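Local coordinates for type VII secretion system protein EssB (Staphylococcus aureus, PDB 4ANN), which takes part in the type VII (Ess) secretion system as a membrane component required for secretion of EsxA and EsxB, seen here as its cytoplasmic segment, at residues 85-90 and 149-154; 103-108 and 144-149. All blocks are in the same frame, centred on the assembly; numbering follows the deposited sequence.

Contact 1 (85-90 and 149-154)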
loop_
_atom_site.group_PDB
_atom_site.type_symbol
_atom_site.label_atom_id
_atom_site.label_comp_id
_atom_site.label_asym_id
_atom_site.label_seq_id
_atom_site.Cartn_x
_atom_site.Cartn_y
_atom_site.Cartn_z
ATOM N N ARG A 85 -14.937 3.576 6.104
ATOM C CA ARG A 85 -15.219 2.642 5.013
ATOM C C ARG A 85 -13.949 2.396 4.193
ATOM O O ARG A 85 -13.602 1.249 3.871
ATOM C CB ARG A 85 -16.359 3.135 4.173
ATOM C CG ARG A 85 -16.735 2.173 3.063
ATOM C CD ARG A 85 -18.043 2.531 2.383
ATOM N NE ARG A 85 -18.018 3.755 1.575
ATOM C CZ ARG A 85 -17.622 3.841 0.340
ATOM N NH1 ARG A 85 -17.109 2.785 -0.275
ATOM N NH2 ARG A 85 -17.713 4.997 -0.291
ATOM N N TYR A 86 -13.284 3.483 3.798
ATOM C CA TYR A 86 -12.070 3.390 3.034
ATOM C C TYR A 86 -10.988 2.651 3.807
ATOM O O TYR A 86 -10.300 1.753 3.259
ATOM C CB TYR A 86 -11.576 4.776 2.622
ATOM C CG TYR A 86 -12.263 5.346 1.377
ATOM C CD1 TYR A 86 -13.635 5.497 1.250
ATOM C CD2 TYR A 86 -11.493 5.737 0.276
ATOM C CE1 TYR A 86 -14.216 6.007 0.121
ATOM C CE2 TYR A 86 -12.078 6.253 -0.857
ATOM C CZ TYR A 86 -13.452 6.375 -0.951
ATOM O OH TYR A 86 -14.052 6.864 -2.075
ATOM N N LEU A 87 -10.795 2.994 5.075
ATOM C CA LEU A 87 -9.783 2.322 5.894
ATOM C C LEU A 87 -10.050 0.828 6.021
ATOM O O LEU A 87 -9.113 0.023 5.906
ATOM C CB LEU A 87 -9.693 2.965 7.260
ATOM C CG LEU A 87 -9.064 4.340 7.347
ATOM C CD1 LEU A 87 -9.301 4.944 8.713
ATOM C CD2 LEU A 87 -7.596 4.277 7.017
ATOM N N LEU A 88 -11.299 0.445 6.251
ATOM C CA LEU A 88 -11.679 -0.954 6.334
ATOM C C LEU A 88 -11.369 -1.671 5.038
ATOM O O LEU A 88 -10.926 -2.824 5.031
ATOM C CB LEU A 88 -13.130 -1.069 6.714
ATOM C CG LEU A 88 -13.429 -0.875 8.210
ATOM C CD1 LEU A 88 -14.882 -0.519 8.453
ATOM C CD2 LEU A 88 -13.060 -2.154 8.986
ATOM N N ASN A 89 -11.596 -1.008 3.914
ATOM C CA ASN A 89 -11.363 -1.651 2.619
ATOM C C ASN A 89 -9.918 -1.896 2.317
ATOM O O ASN A 89 -9.628 -2.724 1.426
ATOM C CB ASN A 89 -12.008 -0.837 1.494
ATOM C CG ASN A 89 -13.537 -0.921 1.463
ATOM O OD1 ASN A 89 -14.134 -1.816 2.051
ATOM N ND2 ASN A 89 -14.134 -0.003 0.745
ATOM N N ILE A 90 -8.980 -1.234 2.979
ATOM C CA ILE A 90 -7.541 -1.423 2.683
ATOM C C ILE A 90 -7.149 -2.882 2.782
ATOM O O ILE A 90 -6.289 -3.365 2.049
ATOM C CB ILE A 90 -6.678 -0.539 3.591
ATOM C CG1 ILE A 90 -6.880 0.934 3.269
ATOM C CG2 ILE A 90 -5.209 -0.968 3.563
ATOM C CD1 ILE A 90 -6.236 1.895 4.258
ATOM N N CYS A 149 -2.749 8.131 10.731
ATOM C CA CYS A 149 -2.602 9.281 9.836
ATOM C C CYS A 149 -3.921 9.776 9.305
ATOM O O CYS A 149 -4.147 10.977 9.165
ATOM C CB CYS A 149 -1.661 8.932 8.692
ATOM S SG CYS A 149 0.070 8.754 9.176
ATOM N N ALA A 150 -4.846 8.855 8.991
ATOM C CA ALA A 150 -6.148 9.251 8.465
ATOM C C ALA A 150 -6.910 10.089 9.497
ATOM O O ALA A 150 -7.703 10.945 9.069
ATOM C CB ALA A 150 -6.956 8.035 8.055
ATOM N N PHE A 151 -6.723 9.823 10.770
ATOM C CA PHE A 151 -7.420 10.511 11.860
ATOM C C PHE A 151 -6.667 11.722 12.394
ATOM O O PHE A 151 -7.240 12.480 13.173
ATOM C CB PHE A 151 -7.823 9.537 12.957
ATOM C CG PHE A 151 -9.081 8.796 12.606
ATOM C CD1 PHE A 151 -10.307 9.322 12.930
ATOM C CD2 PHE A 151 -9.039 7.585 11.946
ATOM C CE1 PHE A 151 -11.484 8.652 12.628
ATOM C CE2 PHE A 151 -10.204 6.901 11.662
ATOM C CZ PHE A 151 -11.416 7.422 11.991
ATOM N N ASN A 152 -5.436 11.975 11.956
ATOM C CA ASN A 152 -4.712 13.167 12.410
ATOM C C ASN A 152 -3.742 13.535 11.300
ATOM O O ASN A 152 -2.682 12.907 11.147
ATOM C CB ASN A 152 -4.004 12.910 13.728
ATOM C CG ASN A 152 -3.291 14.158 14.240
ATOM O OD1 ASN A 152 -3.087 15.110 13.531
ATOM N ND2 ASN A 152 -2.853 14.053 15.482
ATOM N N GLU A 153 -4.081 14.579 10.543
ATOM C CA GLU A 153 -3.297 14.966 9.393
ATOM C C GLU A 153 -1.884 15.451 9.735
ATOM O O GLU A 153 -1.064 15.518 8.859
ATOM C CB GLU A 153 -3.996 16.094 8.587
ATOM C CG GLU A 153 -4.045 17.431 9.332
ATOM C CD GLU A 153 -4.626 18.599 8.587
ATOM O OE1 GLU A 153 -5.127 18.337 7.455
ATOM O OE2 GLU A 153 -4.572 19.798 9.017
ATOM N N LYS A 154 -1.648 15.779 11.000
ATOM C CA LYS A 154 -0.324 16.205 11.450
ATOM C C LYS A 154 0.675 15.053 11.541
ATOM O O LYS A 154 1.878 15.298 11.603
ATOM C CB LYS A 154 -0.430 16.930 12.779
ATOM C CG LYS A 154 -1.246 18.226 12.643
ATOM C CD LYS A 154 -1.375 19.041 13.891
ATOM C CE LYS A 154 -2.129 18.365 14.995
ATOM N NZ LYS A 154 -3.489 17.934 14.518
#

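Contact 2 (103-108 and 144-149)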
loop_
_atom_site.group_PDB
_atom_site.type_symbol
_atom_site.label_atom_id
_atom_site.label_comp_id
_atom_site.label_asym_id
_atom_site.label_seq_id
_atom_site.Cartn_x
_atom_site.Cartn_y
_atom_site.Cartn_z
ATOM N N PHE A 103 3.513 -5.927 -3.209
ATOM C CA PHE A 103 3.164 -4.512 -3.115
ATOM C C PHE A 103 3.744 -3.940 -1.828
ATOM O O PHE A 103 4.155 -4.677 -0.928
ATOM C CB PHE A 103 1.637 -4.297 -3.148
ATOM C CG PHE A 103 0.895 -4.766 -1.900
ATOM C CD1 PHE A 103 0.632 -6.114 -1.717
ATOM C CD2 PHE A 103 0.490 -3.890 -0.921
ATOM C CE1 PHE A 103 -0.027 -6.604 -0.555
ATOM C CE2 PHE A 103 -0.161 -4.337 0.241
ATOM C CZ PHE A 103 -0.415 -5.705 0.397
ATOM N N VAL A 104 3.731 -2.626 -1.723
ATOM C CA VAL A 104 4.153 -1.877 -0.566
ATOM C C VAL A 104 2.939 -1.148 -0.000
ATOM O O VAL A 104 2.247 -0.497 -0.761
ATOM C CB VAL A 104 5.231 -0.849 -0.959
ATOM C CG1 VAL A 104 5.595 0.041 0.203
ATOM C CG2 VAL A 104 6.426 -1.576 -1.584
ATOM N N LEU A 105 2.717 -1.218 1.296
ATOM C CA LEU A 105 1.616 -0.501 1.956
ATOM C C LEU A 105 2.150 0.794 2.518
ATOM O O LEU A 105 2.912 0.797 3.517
ATOM C CB LEU A 105 0.962 -1.331 3.029
ATOM C CG LEU A 105 -0.282 -0.716 3.624
ATOM C CD1 LEU A 105 -1.385 -0.595 2.591
ATOM C CD2 LEU A 105 -0.771 -1.510 4.830
ATOM N N ALA A 106 1.809 1.946 1.938
ATOM C CA ALA A 106 2.295 3.250 2.372
ATOM C C ALA A 106 1.475 4.336 1.719
ATOM O O ALA A 106 0.851 4.089 0.666
ATOM C CB ALA A 106 3.766 3.466 1.960
ATOM N N PRO A 107 1.464 5.539 2.265
ATOM C CA PRO A 107 0.618 6.621 1.680
ATOM C C PRO A 107 0.870 6.865 0.213
ATOM O O PRO A 107 -0.087 7.023 -0.559
ATOM C CB PRO A 107 0.945 7.821 2.552
ATOM C CG PRO A 107 1.304 7.223 3.896
ATOM C CD PRO A 107 2.045 5.968 3.551
ATOM N N ASP A 108 2.128 6.904 -0.194
ATOM C CA ASP A 108 2.454 7.223 -1.588
ATOM C C ASP A 108 2.310 6.028 -2.510
ATOM O O ASP A 108 2.562 6.129 -3.720
ATOM C CB ASP A 108 3.861 7.807 -1.702
ATOM C CG ASP A 108 4.975 6.906 -1.254
ATOM O OD1 ASP A 108 4.784 5.863 -0.618
ATOM O OD2 ASP A 108 6.136 7.312 -1.505
ATOM N N LYS A 144 -1.854 0.115 10.822
ATOM C CA LYS A 144 -2.082 0.942 11.973
ATOM C C LYS A 144 -1.658 2.379 11.727
ATOM O O LYS A 144 -2.354 3.333 12.093
ATOM C CB LYS A 144 -1.347 0.377 13.195
ATOM C CG LYS A 144 -1.926 -0.905 13.741
ATOM C CD LYS A 144 -1.065 -1.563 14.786
ATOM C CE LYS A 144 -1.765 -2.694 15.482
ATOM N NZ LYS A 144 -0.869 -3.341 16.505
ATOM N N ALA A 145 -0.476 2.542 11.130
ATOM C CA ALA A 145 0.031 3.867 10.844
ATOM C C ALA A 145 -0.885 4.617 9.873
ATOM O O ALA A 145 -1.129 5.821 10.054
ATOM C CB ALA A 145 1.448 3.814 10.338
ATOM N N LEU A 146 -1.406 3.946 8.871
ATOM C CA LEU A 146 -2.372 4.566 7.973
ATOM C C LEU A 146 -3.627 5.025 8.713
ATOM O O LEU A 146 -4.157 6.107 8.475
ATOM C CB LEU A 146 -2.768 3.631 6.816
ATOM C CG LEU A 146 -1.665 3.326 5.791
ATOM C CD1 LEU A 146 -2.170 2.294 4.803
ATOM C CD2 LEU A 146 -1.204 4.538 5.051
ATOM N N VAL A 147 -4.151 4.185 9.623
ATOM C CA VAL A 147 -5.325 4.561 10.391
ATOM C C VAL A 147 -5.043 5.831 11.203
ATOM O O VAL A 147 -5.830 6.775 11.246
ATOM C CB VAL A 147 -5.779 3.401 11.284
ATOM C CG1 VAL A 147 -6.855 3.876 12.265
ATOM C CG2 VAL A 147 -6.269 2.213 10.461
ATOM N N ILE A 148 -3.895 5.844 11.905
ATOM C CA ILE A 148 -3.534 6.992 12.725
ATOM C C ILE A 148 -3.432 8.233 11.877
ATOM O O ILE A 148 -3.938 9.307 12.228
ATOM C CB ILE A 148 -2.221 6.684 13.492
ATOM C CG1 ILE A 148 -2.477 5.606 14.541
ATOM C CG2 ILE A 148 -1.633 7.957 14.080
ATOM C CD1 ILE A 148 -1.241 5.039 15.175
ATOM N N CYS A 149 -2.749 8.131 10.731
ATOM C CA CYS A 149 -2.602 9.281 9.836
ATOM C C CYS A 149 -3.921 9.776 9.305
ATOM O O CYS A 149 -4.147 10.977 9.165
ATOM C CB CYS A 149 -1.661 8.932 8.692
ATOM S SG CYS A 149 0.070 8.754 9.176
#

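Contact 1 (85-90 and 149-154)
Leu87 of helix 80-89 sets its forked tip on Ala150 and Phe151 at the C-terminal end of helix 136-151. This is apolar helix-to-helix packing inside the cytoplasmic domain, whose YukC family is grouped with the protein kinases, consistent with a kinase-like fold. Leu87 gives most of the contact and both of its methyls work: CD1 lies 3.9 Å from Ala150 CB and CD2 4.0 Å from that same Ala150 CB, so the alanine methyl is straddled almost evenly by the fork. The nearest CA atoms across the contact, Leu87 CA and Ala150 CA, are 8.2 Å apart. Leu87 CG stands opposite its own carbonyl carbon (chi1 -72°), which sends the branch across to the other helix.

Phe151 adds its ring beside the alanine. The ring swings back toward helix 80-89, and CE2 comes within 3.7 Å of Leu87 CD1; the methyl meets the ring obliquely. Lys83, one turn earlier on helix 80-89, reinforces the pairing with a cation-pi contact to Phe151 and a hydrogen bond from NZ to Ala150 O, while the Tyr143 hydroxyl bonds to Leu87 O. Polar groups thus bridge the helices around an apolar centre, and the ring of Phe173 also rests against Phe151. Just beyond, Asn152 N bonds to Cys149 O, and the chain leaves through an Asx turn in which Asn152 OD1 receives Lys154 N at 3.0 Å, with an N-H...O angle of 148°.

Contact 2 (103-108 and 144-149)
Leu146, in the C-terminal half of helix 136-151, pushes both methyls into the bend of residues 105-107, a helix-to-loop contact in the interior of the cytoplasmic domain, which is probably kinase-like. The methyls divide the work. CD1 serves Leu105, sitting 3.7 Å from Leu105 CD1 and equally near Leu105 CG, so it lies against the branch point as well as against a methyl. CD2 serves the proline ring: it is 3.9 Å from Pro107 CG and no farther from Pro107 CD, slanting across the ring. Between them the backbone of Ala106 fills in, its C 4.3 Å from Leu146 CD2, while the Ala106 methyl points away from the helix. No hydrogen bond joins the two segments, and between them the contact is apolar throughout.

The two leucines reach each other by different routes. Leu146 holds CG anti to its carbonyl carbon (chi1 -68°), and chi2 of 174° continues the chain into CD1, the methyl that meets Leu105, leaving CD2 for the proline; Leu105 instead has CG opposite its backbone N (chi1 -173°), bringing its branch to lie obliquely across that fork.

Farther out, helix 136-151 grips the loop from its preceding turns: Arg142 NH1 bonds to Leu105 O, and Phe139 and Tyr143 pack on the Leu105 side chain. Phe157 of helix 157-162 also touches Ala106, Pro107 and Ala145, spanning loop and helix together. The helix is itself tied to the residues around the end of helix 172-179, where Lys144 NZ donates to the backbone O atoms of Ile178 and Ala180.

In the fold
From the N terminus the chain first builds the sheet of strands 21-25, 50-54 and 58-63, then enters helix 80-89, the first half of contact 1. It next passes strand 101-102 and the loop at 103-108, crosses the short strands from 110-112 to 124-125, and arrives at helix 136-151. There contact 2 closes its loop through 144-149, nested within the longer one that contact 1 closes at 149-154. Successive turns of a single helix therefore receive both earlier pieces; the two contacts are centred about 8 Å apart, and their segments overlap at Cys149. They merge into one core: Ile90 CG2 lies 4.0 Å from Leu105 CD1.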